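Local structure of CEP104 (5JO8) at residues Met112-Tyr117 and Ala162-Val167. The protein is a centriolar protein whose TOG domain, an all-helical array of repeats, probably binds tubulin or microtubules. Numbering follows the deposited sequence.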
ATOM      1  N   MET A 112      11.392   7.231  -6.100  1.00 16.55           N
ATOM      2  CA  MET A 112      12.007   8.049  -7.136  1.00 15.97           C
ATOM      3  C   MET A 112      11.136   8.105  -8.400  1.00 17.65           C
ATOM      4  O   MET A 112      10.993   9.164  -9.018  1.00 18.01           O
ATOM      5  CB  MET A 112      13.398   7.506  -7.475  1.00 17.64           C
ATOM      6  CG  MET A 112      14.128   8.268  -8.583  1.00 18.99           C
ATOM      7  SD  MET A 112      13.665   7.868 -10.277  1.00 19.89           S
ATOM      8  CE  MET A 112      14.324   6.212 -10.440  1.00 21.70           C
ATOM      9  N   ILE A 113      10.575   6.972  -8.805  1.00 16.30           N
ATOM     10  CA  ILE A 113       9.786   6.958 -10.040  1.00 16.83           C
ATOM     11  C   ILE A 113       8.585   7.874  -9.880  1.00 15.03           C
ATOM     12  O   ILE A 113       8.286   8.694 -10.755  1.00 16.44           O
ATOM     13  CB  ILE A 113       9.358   5.534 -10.408  1.00 17.49           C
ATOM     14  CG1 ILE A 113      10.566   4.727 -10.865  1.00 17.69           C
ATOM     15  CG2 ILE A 113       8.346   5.563 -11.543  1.00 17.96           C
ATOM     16  CD1 ILE A 113      10.341   3.244 -10.869  1.00 19.99           C
ATOM     17  N   ILE A 114       7.909   7.753  -8.750  1.00 14.80           N
ATOM     18  CA  ILE A 114       6.694   8.519  -8.497  1.00 15.27           C
ATOM     19  C   ILE A 114       6.954  10.010  -8.266  1.00 19.22           C
ATOM     20  O   ILE A 114       6.272  10.870  -8.807  1.00 19.23           O
ATOM     21  CB  ILE A 114       5.915   7.898  -7.326  1.00 16.74           C
ATOM     22  CG1 ILE A 114       5.322   6.556  -7.742  1.00 16.35           C
ATOM     23  CG2 ILE A 114       4.833   8.848  -6.825  1.00 17.49           C
ATOM     24  CD1 ILE A 114       4.791   5.757  -6.538  1.00 19.51           C
ATOM     25  N   THR A 115       7.951  10.321  -7.444  1.00 19.75           N
ATOM     26  CA  THR A 115       8.132  11.695  -6.992  1.00 18.96           C
ATOM     27  C   THR A 115       9.101  12.505  -7.856  1.00 17.97           C
ATOM     28  O   THR A 115       9.113  13.735  -7.796  1.00 20.43           O
ATOM     29  CB  THR A 115       8.592  11.750  -5.520  1.00 19.35           C
ATOM     30  OG1 THR A 115       9.929  11.236  -5.410  1.00 21.90           O
ATOM     31  CG2 THR A 115       7.639  10.946  -4.618  1.00 20.24           C
ATOM     32  N   GLN A 116       9.886  11.827  -8.685  1.00 18.90           N
ATOM     33  CA  GLN A 116      10.884  12.528  -9.486  1.00 23.01           C
ATOM     34  C   GLN A 116      10.738  12.293 -10.980  1.00 20.59           C
ATOM     35  O   GLN A 116      10.671  13.243 -11.752  1.00 21.14           O
ATOM     36  CB  GLN A 116      12.299  12.142  -9.054  1.00 21.15           C
ATOM     37  CG  GLN A 116      12.626  12.546  -7.630  1.00 21.83           C
ATOM     38  CD  GLN A 116      14.067  12.241  -7.263  1.00 27.12           C
ATOM     39  OE1 GLN A 116      14.997  12.800  -7.841  1.00 28.75           O
ATOM     40  NE2 GLN A 116      14.256  11.336  -6.326  1.00 22.74           N
ATOM     41  N   TYR A 117      10.692  11.027 -11.378  1.00 19.71           N
ATOM     42  CA  TYR A 117      10.756  10.641 -12.789  1.00 18.49           C
ATOM     43  C   TYR A 117       9.502  11.037 -13.566  1.00 16.88           C
ATOM     44  O   TYR A 117       9.590  11.703 -14.605  1.00 18.30           O
ATOM     45  CB  TYR A 117      10.988   9.139 -12.860  1.00 17.49           C
ATOM     46  CG  TYR A 117      11.184   8.534 -14.231  1.00 18.35           C
ATOM     47  CD1 TYR A 117      12.451   8.426 -14.789  1.00 18.67           C
ATOM     48  CD2 TYR A 117      10.107   7.995 -14.932  1.00 16.00           C
ATOM     49  CE1 TYR A 117      12.641   7.832 -16.029  1.00 19.06           C
ATOM     50  CE2 TYR A 117      10.283   7.390 -16.160  1.00 17.69           C
ATOM     51  CZ  TYR A 117      11.551   7.318 -16.708  1.00 17.24           C
ATOM     52  OH  TYR A 117      11.698   6.693 -17.917  1.00 19.58           O
ATOM     53  N   ALA A 162       0.901   7.654   0.514  1.00 19.17           N
ATOM     54  CA  ALA A 162      -0.456   8.199   0.468  1.00 18.92           C
ATOM     55  C   ALA A 162      -0.483   9.729   0.491  1.00 23.65           C
ATOM     56  O   ALA A 162      -1.397  10.356  -0.066  1.00 22.67           O
ATOM     57  CB  ALA A 162      -1.290   7.640   1.637  1.00 21.94           C
ATOM     58  N   LEU A 163       0.526  10.327   1.114  1.00 20.51           N
ATOM     59  CA  LEU A 163       0.547  11.767   1.318  1.00 21.31           C
ATOM     60  C   LEU A 163       1.463  12.544   0.353  1.00 21.44           C
ATOM     61  O   LEU A 163       1.470  13.782   0.353  1.00 23.27           O
ATOM     62  CB  LEU A 163       0.853  12.058   2.796  1.00 22.69           C
ATOM     63  CG  LEU A 163      -0.290  11.466   3.649  1.00 28.47           C
ATOM     64  CD1 LEU A 163       0.135  11.014   5.029  1.00 42.05           C
ATOM     65  CD2 LEU A 163      -1.434  12.461   3.742  1.00 43.13           C
ATOM     66  N   TRP A 164       2.203  11.834  -0.502  1.00 20.11           N
ATOM     67  CA  TRP A 164       3.022  12.513  -1.507  1.00 21.85           C
ATOM     68  C   TRP A 164       2.130  13.341  -2.412  1.00 22.34           C
ATOM     69  O   TRP A 164       1.039  12.910  -2.784  1.00 22.63           O
ATOM     70  CB  TRP A 164       3.837  11.544  -2.363  1.00 18.84           C
ATOM     71  CG  TRP A 164       4.890  10.826  -1.616  1.00 21.07           C
ATOM     72  CD1 TRP A 164       5.530  11.238  -0.470  1.00 19.39           C
ATOM     73  CD2 TRP A 164       5.417   9.542  -1.938  1.00 19.79           C
ATOM     74  NE1 TRP A 164       6.432  10.272  -0.069  1.00 21.70           N
ATOM     75  CE2 TRP A 164       6.376   9.223  -0.953  1.00 21.91           C
ATOM     76  CE3 TRP A 164       5.174   8.625  -2.970  1.00 21.32           C
ATOM     77  CZ2 TRP A 164       7.085   8.026  -0.969  1.00 25.22           C
ATOM     78  CZ3 TRP A 164       5.876   7.438  -2.980  1.00 26.89           C
ATOM     79  CH2 TRP A 164       6.821   7.149  -1.981  1.00 24.13           C
ATOM     80  N   SER A 165       2.603  14.538  -2.742  1.00 20.28           N
ATOM     81  CA  SER A 165       1.818  15.453  -3.573  1.00 22.06           C
ATOM     82  C   SER A 165       1.418  14.844  -4.922  1.00 23.86           C
ATOM     83  O   SER A 165       0.364  15.184  -5.463  1.00 24.36           O
ATOM     84  CB  SER A 165       2.553  16.782  -3.774  1.00 26.14           C
ATOM     85  OG  SER A 165       3.747  16.591  -4.497  1.00 28.44           O
ATOM     86  N   GLU A 166       2.246  13.947  -5.456  1.00 20.40           N
ATOM     87  CA  GLU A 166       1.908  13.269  -6.713  1.00 23.05           C
ATOM     88  C   GLU A 166       0.818  12.212  -6.555  1.00 22.24           C
ATOM     89  O   GLU A 166       0.128  11.885  -7.518  1.00 21.58           O
ATOM     90  CB  GLU A 166       3.141  12.607  -7.329  1.00 18.59           C
ATOM     91  CG  GLU A 166       4.166  13.581  -7.928  1.00 22.98           C
ATOM     92  CD  GLU A 166       3.644  14.315  -9.159  1.00 33.74           C
ATOM     93  OE1 GLU A 166       3.239  13.649 -10.136  1.00 31.85           O
ATOM     94  OE2 GLU A 166       3.650  15.565  -9.151  1.00 37.75           O
ATOM     95  N   VAL A 167       0.670  11.672  -5.352  1.00 19.35           N
ATOM     96  CA  VAL A 167      -0.190  10.516  -5.130  1.00 18.02           C
ATOM     97  C   VAL A 167      -1.513  10.875  -4.472  1.00 18.33           C
ATOM     98  O   VAL A 167      -2.556  10.308  -4.800  1.00 19.08           O
ATOM     99  CB  VAL A 167       0.546   9.446  -4.305  1.00 19.47           C
ATOM    100  CG1 VAL A 167      -0.399   8.316  -3.904  1.00 20.82           C
ATOM    101  CG2 VAL A 167       1.736   8.898  -5.059  1.00 20.11           C
TER
HETATM  102  O   HOH W   1       3.897  11.236 -10.328  1.00 20.85           O
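T115 and W164 make the aromatic part of this contact. The methyl CG2 of T115 stands over one face of the indole, 4.0 Å from the centroid of the six-membered ring and 24° off its normal, a CH-pi contact displaced toward the rim. With chi1 at 68°, OG1 falls between the backbone N and the carbonyl carbon, where it bonds to K111 O, while CG2, anti to the carbonyl carbon, faces the tryptophan. F157 meets the same indole edge-to-face.

Apolar contacts run through I114. Its CG2, held anti to the backbone N, approaches V167 CG2 to 3.6 Å and lies 3.9 Å from W164 CE3, oblique to the ring. The other branch ends in CD1, 4.1 Å from W164 CZ3, so both branches of I114 meet 162-167.

No direct hydrogen bond crosses the interface; the polar link is a water that donates to I114 O at 2.8 Å and, at a short 2.5 Å, to E166 OE1. E166 CG lies 3.5 Å from I114 O, and the bend at chi2 (-67°) turns the carboxylate to the water. I114 lies in a wider, pi-type turn (113-117), in which M112 O accepts from both Q116 N and Y117 N.

Helix 100-121 is thus packed against the turn that follows helix 148-163, a helix-to-turn contact within the HEAT-like helical solenoid of a TOG domain.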